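Local coordinates for folylpolyglutamate synthase protein FOLC (Mycobacterium tuberculosis, PDB 2VOS), which probably catalyses ATP-dependent addition of L-glutamate to dihydropteroate and to tetrahydrofolate polyglutamates, yielding dihydrofolate and folylpolyglutamates, at residues A[338-343]-A[477-482]. Residues are numbered along the deposited sequence; the frame is centred on the assembly and turned at random.
Sequences RLERMR and AARTLF. With ADP (adenosine-5'-diphosphate), chain B.
R479 meets the carboxylate of E340 side-on in a bidentate salt bridge: R479 NE donates to E340 OE1 at 2.8 Å, and R479 NH2 reaches E340 OE2 at 2.7 Å. Both oxygens use their syn lone pairs and lie close to the guanidinium plane, the two flat groups being 21° apart. R479 carries its head to the carboxylate on a chain extended from CG to NE, with CG anti to the backbone N (chi1 -163°), and the two side chains cross nearly at right angles. Further bonds fix both groups: E340 OE1 also accepts from G337 N, while R479 NH1 is held by Q102 OE1 and D485 O. The contact lays the last helix, 472-481, against the edge strand 340-343 of the mixed sheet in the C-terminal, Mur ligase-type glutamate ligase domain. A G1 bulge at L339 and E340, opposite I350, begins this strand. Just before it, R338 binds ADP, its NE and NH2 both donating to O1A of the alpha-phosphate at 2.8 Å. Farther along, selenomethionine M342 packs against F482. M342 CB makes a CH-pi contact over one face, 3.8 Å from the centroid of the F482 ring, while the bend at chi2 (-66°) brings M342 SE to 3.7 Å from F482 CB, oblique to the ring in a Met-aromatic contact. At the margin, R343 CD approaches F482 CE1 obliquely, and the R343 guanidinium turns to the A345 carbonyl.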
# COMPACT_ATOMS: atom_id res chain seq x y z
N ARG A 338 -3.17 -5.37 -6.11
CA ARG A 338 -2.17 -6.31 -5.52
C ARG A 338 -2.51 -7.74 -5.96
O ARG A 338 -3.48 -8.38 -5.48
CB ARG A 338 -2.12 -6.23 -3.98
CG ARG A 338 -1.37 -4.96 -3.46
CD ARG A 338 -1.96 -3.70 -4.06
NE ARG A 338 -1.47 -2.45 -3.45
CZ ARG A 338 -1.89 -1.22 -3.79
NH1 ARG A 338 -2.80 -1.02 -4.74
NH2 ARG A 338 -1.37 -0.17 -3.19
N LEU A 339 -1.74 -8.21 -6.95
CA LEU A 339 -1.98 -9.48 -7.60
C LEU A 339 -3.46 -9.67 -7.91
O LEU A 339 -4.08 -10.67 -7.50
CB LEU A 339 -1.49 -10.61 -6.71
CG LEU A 339 -0.42 -11.64 -7.12
CD1 LEU A 339 0.01 -11.66 -8.54
CD2 LEU A 339 0.70 -11.61 -6.09
N GLU A 340 -4.03 -8.67 -8.57
CA GLU A 340 -5.45 -8.67 -8.82
C GLU A 340 -5.68 -9.12 -10.28
O GLU A 340 -5.08 -8.58 -11.20
CB GLU A 340 -6.03 -7.25 -8.61
CG GLU A 340 -7.56 -7.21 -8.72
CD GLU A 340 -8.10 -5.80 -8.63
OE1 GLU A 340 -7.28 -4.85 -8.73
OE2 GLU A 340 -9.34 -5.62 -8.52
N ARG A 341 -6.56 -10.07 -10.48
CA ARG A 341 -6.84 -10.60 -11.82
C ARG A 341 -7.86 -9.76 -12.51
O ARG A 341 -8.98 -9.58 -11.98
CB ARG A 341 -7.45 -11.98 -11.68
CG ARG A 341 -6.45 -13.09 -11.69
CD ARG A 341 -7.11 -14.44 -12.13
NE ARG A 341 -8.40 -14.75 -11.47
CZ ARG A 341 -9.27 -15.66 -11.91
NH1 ARG A 341 -8.98 -16.42 -13.00
NH2 ARG A 341 -10.42 -15.85 -11.27
N MSE A 342 -7.50 -9.27 -13.70
CA MSE A 342 -8.41 -8.46 -14.52
C MSE A 342 -9.28 -9.34 -15.42
O MSE A 342 -10.39 -8.91 -15.79
CB MSE A 342 -7.64 -7.49 -15.46
CG MSE A 342 -6.81 -6.43 -14.75
SE MSE A 342 -7.92 -5.18 -13.80
CE MSE A 342 -7.92 -6.09 -12.06
N ARG A 343 -8.79 -10.53 -15.78
CA ARG A 343 -9.58 -11.44 -16.58
C ARG A 343 -8.85 -12.79 -16.64
O ARG A 343 -7.74 -12.91 -16.12
CB ARG A 343 -9.70 -10.92 -18.03
CG ARG A 343 -8.30 -10.79 -18.75
CD ARG A 343 -8.40 -10.62 -20.33
NE ARG A 343 -9.07 -11.81 -20.85
CZ ARG A 343 -10.31 -11.83 -21.30
NH1 ARG A 343 -10.97 -10.67 -21.38
NH2 ARG A 343 -10.84 -12.99 -21.74
N ALA A 477 -2.92 2.52 -13.85
CA ALA A 477 -3.32 2.88 -15.23
C ALA A 477 -3.97 1.70 -15.94
O ALA A 477 -4.95 1.83 -16.64
CB ALA A 477 -2.12 3.41 -16.09
N ALA A 478 -3.40 0.52 -15.73
CA ALA A 478 -3.94 -0.70 -16.29
C ALA A 478 -5.32 -0.99 -15.70
O ALA A 478 -6.21 -1.42 -16.45
CB ALA A 478 -2.95 -1.89 -16.02
N ARG A 479 -5.53 -0.74 -14.40
CA ARG A 479 -6.79 -1.02 -13.81
C ARG A 479 -7.90 -0.17 -14.51
O ARG A 479 -9.04 -0.63 -14.76
CB ARG A 479 -6.73 -0.78 -12.29
CG ARG A 479 -7.90 -1.46 -11.54
CD ARG A 479 -7.64 -1.51 -9.98
NE ARG A 479 -8.55 -2.47 -9.35
CZ ARG A 479 -9.80 -2.21 -9.00
NH1 ARG A 479 -10.33 -1.01 -9.20
NH2 ARG A 479 -10.55 -3.18 -8.47
N THR A 480 -7.58 1.09 -14.81
CA THR A 480 -8.48 1.99 -15.51
C THR A 480 -8.71 1.52 -16.98
O THR A 480 -9.83 1.54 -17.47
CB THR A 480 -7.90 3.40 -15.46
OG1 THR A 480 -7.97 3.91 -14.12
CG2 THR A 480 -8.64 4.35 -16.43
N LEU A 481 -7.66 1.10 -17.67
CA LEU A 481 -7.81 0.49 -18.99
C LEU A 481 -8.79 -0.69 -19.00
O LEU A 481 -9.54 -0.88 -19.96
CB LEU A 481 -6.47 0.04 -19.57
CG LEU A 481 -5.50 1.19 -19.93
CD1 LEU A 481 -4.16 0.62 -20.44
CD2 LEU A 481 -6.17 2.20 -20.95
N PHE A 482 -8.78 -1.49 -17.93
CA PHE A 482 -9.67 -2.64 -17.84
C PHE A 482 -11.04 -2.27 -17.30
O PHE A 482 -11.87 -3.14 -17.08
CB PHE A 482 -9.00 -3.74 -17.00
CG PHE A 482 -8.05 -4.58 -17.81
CD1 PHE A 482 -8.55 -5.63 -18.55
CD2 PHE A 482 -6.68 -4.31 -17.85
CE1 PHE A 482 -7.75 -6.39 -19.30
CE2 PHE A 482 -5.87 -5.06 -18.59
CZ PHE A 482 -6.40 -6.10 -19.35
PB ADP B . 2.63 -0.53 0.63
O1B ADP B . 1.36 0.21 0.97
O2B ADP B . 3.34 0.04 -0.56
O3B ADP B . 3.54 -0.83 1.78
PA ADP B . 0.92 -2.64 -0.56
O1A ADP B . 0.36 -1.56 -1.48
O2A ADP B . 0.09 -3.63 0.23
O3A ADP B . 2.21 -2.05 0.27
O5' ADP B . 1.72 -3.59 -1.61
C5' ADP B . 2.56 -3.12 -2.67
C4' ADP B . 3.14 -4.39 -3.33
O4' ADP B . 4.01 -5.06 -2.37
C3' ADP B . 2.11 -5.48 -3.63
O3' ADP B . 1.72 -5.46 -4.98
C2' ADP B . 2.77 -6.82 -3.43
O2' ADP B . 3.60 -7.06 -4.62
C1' ADP B . 3.81 -6.49 -2.40
N9 ADP B . 3.48 -6.82 -0.98
C8 ADP B . 2.40 -6.47 -0.20
N7 ADP B . 2.57 -6.96 1.07
C5 ADP B . 3.82 -7.52 1.11
C6 ADP B . 4.66 -8.18 2.12
N6 ADP B . 4.22 -8.34 3.38
N1 ADP B . 5.84 -8.64 1.70
C2 ADP B . 6.33 -8.56 0.43
N3 ADP B . 5.64 -7.95 -0.56
C4 ADP B . 4.40 -7.44 -0.24